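Local structure of pyruvate formate-lyase 2 (Archaeoglobus fulgidus, 2F3O) at residues A46-L51 with V202-I207; S262-E267 with P512-C517; V659-G664 with I769-C774; L691-S696 with V723-L728. The protein is of unknown function but belongs to the glycyl radical enzymes related to pyruvate formate-lyase and glycerol dehydratase, and probably acts as a lyase. One frame throughout, in Å; residues are numbered along the deposited sequence.

Contact 1 (A46-L51 with V202-I207); sequences ALKHVL and VSEAVI
Lys-48 reaches over to Glu-204 and makes the one hydrogen bond between the two segments, a salt bridge of 3.2 Å from Lys-48 NZ to Glu-204 OE2. The ammonium comes from the anti side of OE2 and stands 22° out of the carboxylate plane. Its chain leaves the helix extended and then turns about CG-CD (chi3 -91°), which brings CE and NZ toward the acid. The other oxygen, Glu-204 OE1, is taken by Lys-200 one turn earlier on the same helix, so the carboxylate sits between two lysines and its negative charge is probably well compensated. Lys-48 and Glu-204 are both partly exposed, whereas the rest of the interface is buried and apolar.

In these segments helices 39-53 and 190-221 run almost parallel, 10° apart with axes 8.7 Å from each other. They pack among helices 22-34, 168-184, 250-267 and 512-516, far from the centre of the chain. The small Ala-205 is consistent with the close approach: its CB rests 3.6 Å from Lys-48 CA. On the inner flank Leu-47 CD1 meets Val-202 CG2 at 3.8 Å, and Leu-51 CD1 lies 4.0 Å from both Ala-205 CB and Val-206 CG2. Main-chain polar groups here are served mostly within each helix, as in Leu-51 N to Leu-47 O. Arg-212 NH1 meets Leu-51 O, Ser-203 OG bonds Ala-199 O, and His-49 NE2 bonds Glu-29 OE1.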
loop_
_atom_site.group_PDB
_atom_site.type_symbol
_atom_site.label_atom_id
_atom_site.label_comp_id
_atom_site.label_asym_id
_atom_site.label_seq_id
_atom_site.Cartn_x
_atom_site.Cartn_y
_atom_site.Cartn_z
ATOM N N ALA A 46 8.476 -24.424 -22.533
ATOM C CA ALA A 46 9.797 -24.770 -23.037
ATOM C C ALA A 46 10.496 -25.763 -22.130
ATOM O O ALA A 46 11.001 -26.790 -22.598
ATOM C CB ALA A 46 10.623 -23.549 -23.204
ATOM N N LEU A 47 10.497 -25.463 -20.832
ATOM C CA LEU A 47 11.072 -26.340 -19.830
ATOM C C LEU A 47 10.404 -27.686 -19.894
ATOM O O LEU A 47 11.092 -28.701 -19.790
ATOM C CB LEU A 47 10.910 -25.748 -18.426
ATOM C CG LEU A 47 11.760 -26.215 -17.224
ATOM C CD1 LEU A 47 10.963 -27.054 -16.279
ATOM C CD2 LEU A 47 13.053 -26.916 -17.630
ATOM N N LYS A 48 9.079 -27.698 -20.070
ATOM C CA LYS A 48 8.349 -28.953 -20.117
ATOM C C LYS A 48 8.811 -29.762 -21.296
ATOM O O LYS A 48 9.193 -30.922 -21.127
ATOM C CB LYS A 48 6.838 -28.762 -20.190
ATOM C CG LYS A 48 6.107 -30.074 -20.485
ATOM C CD LYS A 48 4.633 -29.920 -20.758
ATOM C CE LYS A 48 3.845 -30.053 -19.467
ATOM N NZ LYS A 48 2.416 -30.405 -19.703
ATOM N N HIS A 49 8.826 -29.127 -22.468
ATOM C CA HIS A 49 9.250 -29.772 -23.694
ATOM C C HIS A 49 10.656 -30.386 -23.578
ATOM O O HIS A 49 10.832 -31.549 -23.951
ATOM C CB HIS A 49 9.143 -28.798 -24.870
ATOM C CG HIS A 49 9.312 -29.434 -26.225
ATOM N ND1 HIS A 49 8.356 -30.247 -26.797
ATOM C CD2 HIS A 49 10.312 -29.338 -27.136
ATOM C CE1 HIS A 49 8.768 -30.637 -27.991
ATOM N NE2 HIS A 49 9.949 -30.093 -28.225
ATOM N N VAL A 50 11.636 -29.658 -23.025
ATOM C CA VAL A 50 12.961 -30.277 -22.823
ATOM C C VAL A 50 12.961 -31.462 -21.829
ATOM O O VAL A 50 13.648 -32.434 -22.069
ATOM C CB VAL A 50 14.151 -29.277 -22.525
ATOM C CG1 VAL A 50 13.989 -27.950 -23.251
ATOM C CG2 VAL A 50 14.343 -29.047 -21.060
ATOM N N LEU A 51 12.166 -31.419 -20.759
ATOM C CA LEU A 51 12.203 -32.485 -19.762
ATOM C C LEU A 51 11.496 -33.731 -20.299
ATOM O O LEU A 51 11.832 -34.858 -19.941
ATOM C CB LEU A 51 11.585 -32.038 -18.420
ATOM C CG LEU A 51 12.250 -31.009 -17.488
ATOM C CD1 LEU A 51 11.428 -30.861 -16.221
ATOM C CD2 LEU A 51 13.662 -31.379 -17.128
ATOM N N VAL A 202 4.744 -26.443 -15.268
ATOM C CA VAL A 202 6.072 -26.777 -14.769
ATOM C C VAL A 202 6.080 -27.904 -13.717
ATOM O O VAL A 202 7.044 -28.671 -13.632
ATOM C CB VAL A 202 6.782 -25.478 -14.301
ATOM C CG1 VAL A 202 7.241 -25.547 -12.876
ATOM C CG2 VAL A 202 7.875 -25.112 -15.255
ATOM N N SER A 203 4.994 -28.031 -12.959
ATOM C CA SER A 203 4.848 -29.142 -12.030
ATOM C C SER A 203 4.648 -30.462 -12.772
ATOM O O SER A 203 5.300 -31.457 -12.458
ATOM C CB SER A 203 3.673 -28.904 -11.090
ATOM O OG SER A 203 3.855 -27.689 -10.392
ATOM N N GLU A 204 3.746 -30.442 -13.755
ATOM C CA GLU A 204 3.469 -31.576 -14.634
ATOM C C GLU A 204 4.729 -32.101 -15.301
ATOM O O GLU A 204 4.957 -33.294 -15.323
ATOM C CB GLU A 204 2.462 -31.175 -15.713
ATOM C CG GLU A 204 1.012 -31.211 -15.273
ATOM C CD GLU A 204 0.125 -30.312 -16.128
ATOM O OE1 GLU A 204 -1.043 -30.091 -15.743
ATOM O OE2 GLU A 204 0.595 -29.812 -17.185
ATOM N N ALA A 205 5.535 -31.192 -15.830
ATOM C CA ALA A 205 6.819 -31.502 -16.433
ATOM C C ALA A 205 7.726 -32.319 -15.507
ATOM O O ALA A 205 8.294 -33.339 -15.925
ATOM C CB ALA A 205 7.509 -30.213 -16.807
ATOM N N VAL A 206 7.842 -31.861 -14.257
ATOM C CA VAL A 206 8.753 -32.441 -13.275
ATOM C C VAL A 206 8.287 -33.814 -12.810
ATOM O O VAL A 206 9.107 -34.737 -12.684
ATOM C CB VAL A 206 9.009 -31.458 -12.110
ATOM C CG1 VAL A 206 9.070 -32.156 -10.767
ATOM C CG2 VAL A 206 10.305 -30.689 -12.369
ATOM N N ILE A 207 6.966 -33.953 -12.631
ATOM C CA ILE A 207 6.318 -35.243 -12.330
ATOM C C ILE A 207 6.591 -36.258 -13.443
ATOM O O ILE A 207 7.086 -37.357 -13.189
ATOM C CB ILE A 207 4.805 -35.066 -12.098
ATOM C CG1 ILE A 207 4.565 -34.259 -10.827
ATOM C CG2 ILE A 207 4.099 -36.401 -11.964
ATOM C CD1 ILE A 207 3.141 -33.868 -10.634
#

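Contact 2 (S262-E267 with P512-C517); sequences SALHQE and PLLSLC
Glu-267 sets its carboxylate against the first turn of helix 512-516 and takes two backbone N-H groups, one on each oxygen. Leu-513 N donates to Glu-267 OE2 and Leu-514 N to Glu-267 OE1, each at 2.9 Å. Both oxygens use the syn lone pair, and both bonds are fairly straight at the hydrogen (about 160°). Pro-512 comes before these donors; its N has no hydrogen to give, and its ring CD packs beside OE2. The glutamate reaches the helix because CG lies opposite the backbone N (chi1 168°) and the chain stays extended through CD, carrying the acid straight across.

Beneath this polar grip lies a layer of aliphatic contacts. Leu-264 CD2 touches Leu-513 CG at 3.8 Å, and its other methyl, Leu-264 CD1, lies 4.1 Å from Cys-517 SG. Leu-513 CD2 also reaches Ala-263 CB, at 3.9 Å. The N-to-C directions of the two helical segments are 137° apart, their axes 9.5 Å from each other.

Farther out, Gln-266 folds back so that its NE2 donates to Ser-262 O at 2.8 Å, and the same nitrogen binds Met-68 O. Lys-509 NZ is hydrogen-bonded to Glu-267 O, which is likely to steady the backbone that carries the acid. Every touching residue is buried, and the positive end of the helix dipole would probably favour the ionised carboxylate. The arrangement is that of a buried acidic side chain docked on the N-terminal N-H groups of a short helix, joining it to the C-terminal part of the long helix 250-267.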
loop_
_atom_site.group_PDB
_atom_site.type_symbol
_atom_site.label_atom_id
_atom_site.label_comp_id
_atom_site.label_asym_id
_atom_site.label_seq_id
_atom_site.Cartn_x
_atom_site.Cartn_y
_atom_site.Cartn_z
ATOM N N SER A 262 18.589 -31.453 -11.235
ATOM C CA SER A 262 18.910 -31.607 -12.666
ATOM C C SER A 262 17.895 -30.886 -13.555
ATOM O O SER A 262 18.235 -30.396 -14.632
ATOM C CB SER A 262 19.004 -33.094 -13.069
ATOM O OG SER A 262 17.721 -33.693 -13.254
ATOM N N ALA A 263 16.650 -30.838 -13.086
ATOM C CA ALA A 263 15.583 -30.175 -13.800
ATOM C C ALA A 263 15.865 -28.687 -13.863
ATOM O O ALA A 263 15.778 -28.086 -14.933
ATOM C CB ALA A 263 14.236 -30.444 -13.129
ATOM N N LEU A 264 16.262 -28.119 -12.720
ATOM C CA LEU A 264 16.524 -26.677 -12.582
ATOM C C LEU A 264 17.575 -26.236 -13.547
ATOM O O LEU A 264 17.524 -25.115 -14.040
ATOM C CB LEU A 264 16.965 -26.311 -11.167
ATOM C CG LEU A 264 15.733 -26.173 -10.283
ATOM C CD1 LEU A 264 16.085 -26.025 -8.831
ATOM C CD2 LEU A 264 14.875 -25.035 -10.752
ATOM N N HIS A 265 18.496 -27.145 -13.856
ATOM C CA HIS A 265 19.572 -26.844 -14.761
ATOM C C HIS A 265 19.162 -26.827 -16.226
ATOM O O HIS A 265 19.990 -26.564 -17.108
ATOM C CB HIS A 265 20.735 -27.784 -14.511
ATOM C CG HIS A 265 21.583 -27.358 -13.361
ATOM N ND1 HIS A 265 21.300 -27.713 -12.058
ATOM C CD2 HIS A 265 22.674 -26.560 -13.310
ATOM C CE1 HIS A 265 22.196 -27.171 -11.253
ATOM N NE2 HIS A 265 23.042 -26.468 -11.989
ATOM N N GLN A 266 17.881 -27.073 -16.491
ATOM C CA GLN A 266 17.398 -27.017 -17.857
ATOM C C GLN A 266 16.683 -25.708 -18.050
ATOM O O GLN A 266 16.484 -25.270 -19.175
ATOM C CB GLN A 266 16.469 -28.185 -18.180
ATOM C CG GLN A 266 16.946 -29.571 -17.761
ATOM C CD GLN A 266 18.360 -29.873 -18.207
ATOM O OE1 GLN A 266 18.756 -29.614 -19.354
ATOM N NE2 GLN A 266 19.144 -30.421 -17.291
ATOM N N GLU A 267 16.310 -25.080 -16.938
ATOM C CA GLU A 267 15.633 -23.787 -16.969
ATOM C C GLU A 267 16.610 -22.631 -16.703
ATOM O O GLU A 267 16.577 -21.607 -17.376
ATOM C CB GLU A 267 14.504 -23.769 -15.941
ATOM C CG GLU A 267 13.897 -22.390 -15.674
ATOM C CD GLU A 267 12.857 -22.397 -14.564
ATOM O OE1 GLU A 267 13.234 -22.480 -13.372
ATOM O OE2 GLU A 267 11.655 -22.328 -14.900
ATOM N N PRO A 512 9.888 -20.016 -13.842
ATOM C CA PRO A 512 8.795 -20.576 -13.047
ATOM C C PRO A 512 9.113 -21.782 -12.175
ATOM O O PRO A 512 8.571 -21.881 -11.085
ATOM C CB PRO A 512 7.766 -20.993 -14.100
ATOM C CG PRO A 512 8.130 -20.258 -15.321
ATOM C CD PRO A 512 9.583 -20.029 -15.281
ATOM N N LEU A 513 9.936 -22.715 -12.629
ATOM C CA LEU A 513 10.258 -23.861 -11.760
ATOM C C LEU A 513 11.030 -23.415 -10.522
ATOM O O LEU A 513 10.639 -23.769 -9.394
ATOM C CB LEU A 513 11.005 -24.970 -12.508
ATOM C CG LEU A 513 11.426 -26.184 -11.679
ATOM C CD1 LEU A 513 10.232 -26.896 -11.098
ATOM C CD2 LEU A 513 12.266 -27.143 -12.512
ATOM N N LEU A 514 12.074 -22.603 -10.746
ATOM C CA LEU A 514 12.868 -21.994 -9.696
ATOM C C LEU A 514 12.001 -21.199 -8.738
ATOM O O LEU A 514 12.196 -21.259 -7.524
ATOM C CB LEU A 514 13.940 -21.096 -10.306
ATOM C CG LEU A 514 14.845 -20.370 -9.305
ATOM C CD1 LEU A 514 15.578 -21.371 -8.440
ATOM C CD2 LEU A 514 15.803 -19.423 -10.000
ATOM N N SER A 515 11.025 -20.480 -9.276
ATOM C CA SER A 515 10.043 -19.787 -8.443
ATOM C C SER A 515 9.326 -20.690 -7.452
ATOM O O SER A 515 9.101 -20.284 -6.328
ATOM C CB SER A 515 9.001 -19.082 -9.301
ATOM O OG SER A 515 9.576 -17.952 -9.896
ATOM N N LEU A 516 9.002 -21.920 -7.831
ATOM C CA LEU A 516 8.328 -22.798 -6.883
ATOM C C LEU A 516 9.232 -23.100 -5.711
ATOM O O LEU A 516 8.775 -23.299 -4.577
ATOM C CB LEU A 516 7.885 -24.094 -7.546
ATOM C CG LEU A 516 6.426 -24.190 -8.003
ATOM C CD1 LEU A 516 5.902 -22.860 -8.527
ATOM C CD2 LEU A 516 6.320 -25.250 -9.071
ATOM N N CYS A 517 10.530 -23.085 -5.994
ATOM C CA CYS A 517 11.528 -23.452 -5.015
ATOM C C CYS A 517 12.018 -22.308 -4.168
ATOM O O CYS A 517 12.964 -22.517 -3.415
ATOM C CB CYS A 517 12.770 -23.995 -5.704
ATOM S SG CYS A 517 12.508 -25.160 -7.000
#

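Contact 3 (V659-G664 with I769-C774)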
loop_
_atom_site.group_PDB
_atom_site.type_symbol
_atom_site.label_atom_id
_atom_site.label_comp_id
_atom_site.label_asym_id
_atom_site.label_seq_id
_atom_site.Cartn_x
_atom_site.Cartn_y
_atom_site.Cartn_z
ATOM N N VAL A 659 39.762 -11.049 -0.304
ATOM C CA VAL A 659 40.346 -10.317 0.802
ATOM C C VAL A 659 41.745 -10.847 1.087
ATOM O O VAL A 659 42.297 -10.631 2.170
ATOM C CB VAL A 659 39.452 -10.356 2.056
ATOM C CG1 VAL A 659 38.183 -9.596 1.782
ATOM C CG2 VAL A 659 39.123 -11.775 2.453
ATOM N N SER A 660 42.315 -11.539 0.103
ATOM C CA SER A 660 43.659 -12.072 0.231
ATOM C C SER A 660 44.654 -11.064 -0.356
ATOM O O SER A 660 44.359 -10.421 -1.367
ATOM C CB SER A 660 43.766 -13.443 -0.453
ATOM O OG SER A 660 42.717 -14.321 -0.071
ATOM N N PRO A 661 45.825 -10.901 0.297
ATOM C CA PRO A 661 46.880 -9.959 -0.081
ATOM C C PRO A 661 47.429 -10.170 -1.472
ATOM O O PRO A 661 47.226 -11.234 -2.061
ATOM C CB PRO A 661 47.988 -10.246 0.936
ATOM C CG PRO A 661 47.659 -11.540 1.552
ATOM C CD PRO A 661 46.182 -11.623 1.531
ATOM N N SER A 662 48.131 -9.165 -1.989
ATOM C CA SER A 662 48.755 -9.290 -3.302
ATOM C C SER A 662 49.786 -10.436 -3.365
ATOM O O SER A 662 50.295 -10.912 -2.333
ATOM C CB SER A 662 49.375 -7.963 -3.728
ATOM O OG SER A 662 48.380 -7.055 -4.156
ATOM N N THR A 663 50.059 -10.903 -4.572
ATOM C CA THR A 663 50.961 -12.022 -4.746
ATOM C C THR A 663 52.386 -11.652 -4.315
ATOM O O THR A 663 52.975 -10.687 -4.810
ATOM C CB THR A 663 50.915 -12.511 -6.194
ATOM O OG1 THR A 663 49.587 -12.952 -6.487
ATOM C CG2 THR A 663 51.877 -13.654 -6.416
ATOM N N GLY A 664 52.903 -12.396 -3.340
ATOM C CA GLY A 664 54.269 -12.216 -2.868
ATOM C C GLY A 664 54.525 -10.980 -2.028
ATOM O O GLY A 664 55.653 -10.507 -1.957
ATOM N N ILE A 769 50.804 -21.015 -8.057
ATOM C CA ILE A 769 52.164 -21.451 -7.739
ATOM C C ILE A 769 52.915 -20.408 -6.903
ATOM O O ILE A 769 53.452 -20.745 -5.848
ATOM C CB ILE A 769 52.948 -21.887 -9.007
ATOM C CG1 ILE A 769 52.506 -23.293 -9.439
ATOM C CG2 ILE A 769 54.453 -21.909 -8.751
ATOM C CD1 ILE A 769 52.856 -23.644 -10.870
ATOM N N ARG A 770 52.886 -19.145 -7.330
ATOM C CA ARG A 770 53.582 -18.073 -6.609
ATOM C C ARG A 770 53.016 -17.679 -5.244
ATOM O O ARG A 770 53.685 -17.001 -4.472
ATOM C CB ARG A 770 53.686 -16.828 -7.471
ATOM C CG ARG A 770 54.680 -16.955 -8.580
ATOM C CD ARG A 770 54.834 -15.645 -9.293
ATOM N NE ARG A 770 55.061 -15.860 -10.717
ATOM C CZ ARG A 770 55.395 -14.898 -11.568
ATOM N NH1 ARG A 770 55.555 -13.655 -11.129
ATOM N NH2 ARG A 770 55.577 -15.177 -12.855
ATOM N N ARG A 771 51.790 -18.090 -4.942
ATOM C CA ARG A 771 51.155 -17.712 -3.676
ATOM C C ARG A 771 51.324 -18.765 -2.573
ATOM O O ARG A 771 50.790 -18.618 -1.471
ATOM C CB ARG A 771 49.677 -17.382 -3.908
ATOM C CG ARG A 771 49.466 -16.170 -4.809
ATOM C CD ARG A 771 47.998 -15.892 -5.065
ATOM N NE ARG A 771 47.344 -15.542 -3.817
ATOM C CZ ARG A 771 47.252 -14.305 -3.349
ATOM N NH1 ARG A 771 47.745 -13.285 -4.043
ATOM N NH2 ARG A 771 46.659 -14.092 -2.186
ATOM N N ILE A 772 52.069 -19.823 -2.885
ATOM C CA ILE A 772 52.370 -20.877 -1.927
ATOM C C ILE A 772 53.303 -20.324 -0.864
ATOM O O ILE A 772 54.403 -19.850 -1.155
ATOM C CB ILE A 772 53.005 -22.095 -2.617
ATOM C CG1 ILE A 772 52.013 -22.719 -3.596
ATOM C CG2 ILE A 772 53.418 -23.130 -1.605
ATOM C CD1 ILE A 772 52.622 -23.725 -4.559
ATOM N N SER A 773 52.831 -20.358 0.373
ATOM C CA SER A 773 53.509 -19.708 1.474
ATOM C C SER A 773 54.247 -20.723 2.343
ATOM O O SER A 773 53.862 -21.894 2.410
ATOM C CB SER A 773 52.490 -18.906 2.290
ATOM O OG SER A 773 53.037 -18.348 3.469
ATOM N N CYS A 774 55.318 -20.253 2.993
ATOM C CA CYS A 774 56.146 -21.056 3.918
ATOM C C CYS A 774 56.179 -20.568 5.372
ATOM O O CYS A 774 56.252 -21.388 6.293
ATOM C CB CYS A 774 57.573 -21.150 3.404
ATOM S SG CYS A 774 57.647 -22.074 1.891
#
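Thr-663 CA comes within 5.8 Å of Arg-771 CA where the loop 659-664, extended through Pro-661 and Ser-662 with polyproline II-like torsions, passes the turn that leaves helix 762-770. An end-on, two-nitrogen arginine grip of one backbone carbonyl joins this loop of the glycine-radical region to the segment after that helix. Arg-771 NH1 and NH2 both donate to Pro-661 O, each at 2.9 Å, and the oxygen lies nearly in the guanidinium plane. The donors in turn lie in the carbonyl plane, so one acceptor takes two bonds, each bent at the hydrogen to about 145°. NH1 gives a further bond, to Thr-663 OG1 at 3.1 Å, again at the guanidinium edge. A turn about CG-CD (chi3 64°) swings the group back toward the loop. A leucine in place of Arg-771 has no N-H to offer, and would probably leave Pro-661 O without these two donors, Thr-663 OG1 without its one, and the loop less tightly held to the C-terminal segment. Thr-663 OG1 also bonds Glu-767 OE2 of helix 762-770. Beside it the threonine methyl CG2 packs 3.8 Å from Arg-770 CB.

Contact 4 (L691-S696 with V723-L728)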
loop_
_atom_site.group_PDB
_atom_site.type_symbol
_atom_site.label_atom_id
_atom_site.label_comp_id
_atom_site.label_asym_id
_atom_site.label_seq_id
_atom_site.Cartn_x
_atom_site.Cartn_y
_atom_site.Cartn_z
ATOM N N LEU A 691 38.794 -15.489 1.345
ATOM C CA LEU A 691 40.174 -15.564 1.804
ATOM C C LEU A 691 40.764 -16.946 1.494
ATOM O O LEU A 691 40.283 -17.959 2.016
ATOM C CB LEU A 691 40.263 -15.275 3.299
ATOM C CG LEU A 691 41.630 -15.463 3.943
ATOM C CD1 LEU A 691 42.630 -14.497 3.330
ATOM C CD2 LEU A 691 41.535 -15.294 5.451
ATOM N N THR A 692 41.800 -16.980 0.653
ATOM C CA THR A 692 42.480 -18.234 0.319
ATOM C C THR A 692 43.875 -18.293 0.906
ATOM O O THR A 692 44.689 -17.406 0.653
ATOM C CB THR A 692 42.664 -18.356 -1.167
ATOM O OG1 THR A 692 41.473 -17.916 -1.815
ATOM C CG2 THR A 692 42.975 -19.787 -1.544
ATOM N N ILE A 693 44.165 -19.341 1.666
ATOM C CA ILE A 693 45.494 -19.511 2.259
ATOM C C ILE A 693 46.255 -20.688 1.633
ATOM O O ILE A 693 45.861 -21.841 1.777
ATOM C CB ILE A 693 45.395 -19.633 3.800
ATOM C CG1 ILE A 693 45.043 -18.275 4.397
ATOM C CG2 ILE A 693 46.701 -20.124 4.408
ATOM C CD1 ILE A 693 45.939 -17.175 3.883
ATOM N N ASN A 694 47.324 -20.385 0.906
ATOM C CA ASN A 694 48.095 -21.421 0.215
ATOM C C ASN A 694 49.353 -21.819 0.975
ATOM O O ASN A 694 50.231 -20.994 1.227
ATOM C CB ASN A 694 48.469 -20.982 -1.199
ATOM C CG ASN A 694 47.285 -20.928 -2.117
ATOM O OD1 ASN A 694 46.153 -21.135 -1.694
ATOM N ND2 ASN A 694 47.533 -20.648 -3.386
ATOM N N LEU A 695 49.431 -23.096 1.325
ATOM C CA LEU A 695 50.511 -23.610 2.148
ATOM C C LEU A 695 51.284 -24.706 1.418
ATOM O O LEU A 695 50.688 -25.559 0.751
ATOM C CB LEU A 695 49.955 -24.160 3.463
ATOM C CG LEU A 695 49.578 -23.140 4.531
ATOM C CD1 LEU A 695 48.814 -23.814 5.643
ATOM C CD2 LEU A 695 50.821 -22.462 5.075
ATOM N N SER A 696 52.611 -24.659 1.544
ATOM C CA SER A 696 53.514 -25.727 1.098
ATOM C C SER A 696 53.287 -26.953 1.977
ATOM O O SER A 696 53.047 -26.810 3.176
ATOM C CB SER A 696 54.967 -25.233 1.212
ATOM O OG SER A 696 55.921 -26.271 1.073
ATOM N N VAL A 723 37.442 -18.709 5.242
ATOM C CA VAL A 723 38.808 -19.091 4.944
ATOM C C VAL A 723 38.777 -20.388 4.160
ATOM O O VAL A 723 37.884 -21.216 4.360
ATOM C CB VAL A 723 39.678 -19.215 6.235
ATOM C CG1 VAL A 723 39.393 -20.499 7.021
ATOM C CG2 VAL A 723 41.158 -19.112 5.902
ATOM N N GLN A 724 39.716 -20.549 3.235
ATOM C CA GLN A 724 39.895 -21.822 2.559
ATOM C C GLN A 724 41.371 -22.103 2.346
ATOM O O GLN A 724 42.185 -21.189 2.167
ATOM C CB GLN A 724 39.154 -21.846 1.227
ATOM C CG GLN A 724 39.632 -20.802 0.267
ATOM C CD GLN A 724 38.976 -20.915 -1.063
ATOM O OE1 GLN A 724 37.948 -21.579 -1.215
ATOM N NE2 GLN A 724 39.561 -20.265 -2.055
ATOM N N PHE A 725 41.714 -23.384 2.357
ATOM C CA PHE A 725 43.106 -23.787 2.320
ATOM C C PHE A 725 43.527 -24.598 1.114
ATOM O O PHE A 725 42.767 -25.387 0.565
ATOM C CB PHE A 725 43.409 -24.616 3.542
ATOM C CG PHE A 725 43.356 -23.851 4.827
ATOM C CD1 PHE A 725 42.332 -24.083 5.743
ATOM C CD2 PHE A 725 44.345 -22.916 5.133
ATOM C CE1 PHE A 725 42.291 -23.395 6.942
ATOM C CE2 PHE A 725 44.310 -22.215 6.322
ATOM C CZ PHE A 725 43.285 -22.457 7.235
ATOM N N ASN A 726 44.779 -24.409 0.731
ATOM C CA ASN A 726 45.422 -25.231 -0.277
ATOM C C ASN A 726 46.692 -25.858 0.263
ATOM O O ASN A 726 47.549 -25.165 0.813
ATOM C CB ASN A 726 45.781 -24.388 -1.490
ATOM C CG ASN A 726 44.715 -24.415 -2.538
ATOM O OD1 ASN A 726 43.974 -25.397 -2.666
ATOM N ND2 ASN A 726 44.623 -23.339 -3.304
ATOM N N ILE A 727 46.807 -27.170 0.103
ATOM C CA ILE A 727 48.055 -27.861 0.400
ATOM C C ILE A 727 48.656 -28.294 -0.933
ATOM O O ILE A 727 48.147 -29.179 -1.617
ATOM C CB ILE A 727 47.852 -29.047 1.346
ATOM C CG1 ILE A 727 47.138 -28.601 2.626
ATOM C CG2 ILE A 727 49.164 -29.664 1.691
ATOM C CD1 ILE A 727 47.787 -27.460 3.352
ATOM N N LEU A 728 49.722 -27.619 -1.323
ATOM C CA LEU A 728 50.255 -27.767 -2.656
ATOM C C LEU A 728 51.737 -28.131 -2.657
ATOM O O LEU A 728 52.542 -27.551 -1.906
ATOM C CB LEU A 728 50.065 -26.465 -3.418
ATOM C CG LEU A 728 48.630 -25.954 -3.467
ATOM C CD1 LEU A 728 48.575 -24.549 -4.058
ATOM C CD2 LEU A 728 47.759 -26.950 -4.233
#
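Ile-693 N and Gln-724 O form a straight bond of 2.8 Å, and Leu-695 N repeats it to Asn-726 O at 2.8 Å. In the other direction Gln-724 N, Asn-726 N and Leu-728 N donate to the carbonyls of Leu-691, Ile-693 and Leu-695. Two side-chain bonds run along one face: Gln-724 NE2 to Thr-692 OG1 at 3.0 Å, and Asn-726 ND2 to Asn-694 OD1 at 3.1 Å. The second donor stands 47° above the carbonyl plane of Asn-694, away from its lone pairs, and the two amides are 54° apart. A valine at Asn-694 lacks the oxygen, and is likely to leave the Asn-726 amide one bond short, though Arg-749 still meets its other end. Arg-749 bonds both donor side chains, its backbone N to Asn-726 OD1 and its NE to Gln-724 OE1; it lies three positions before Gly-752, the predicted radical site. The strands are parallel, linked through helices 697-700 and 704-717 as a beta-alpha-beta crossover in a mixed sheet, and Ser-773 bonds strand 692-696 on its other side. The opposite face is apolar: Ile-693 CB meets Phe-725 CD2 at 3.7 Å, and Leu-695 CB approaches Ile-727 CD1. Helices 670-677 and 704-717 pack over this face.

Overall arrangement
The four contacts fall into two pairs on opposite sides of the chain's centre. Contacts 1 and 2 have centres 9 Å apart and touch through packing, for instance Val-202 CG1 3.6 Å from Leu-513 CA. Contacts 3 and 4, also 9 Å apart between centres, are joined by probable hydrogen bonds, Ser-773 N to Asn-694 O at 2.8 Å and Thr-692 N to Ser-660 OG at 2.9 Å; contact 4 is nested inside the loop closed by contact 3. Between the pairs, centres lie 34 to 47 Å apart. A bound glycerol lies about 14 Å from the Leu-514 side chain, and one about 11 Å from that of Gln-724. Through Arg-749, contact 4 adjoins the stretch of the predicted glycyl radical, Gly-752.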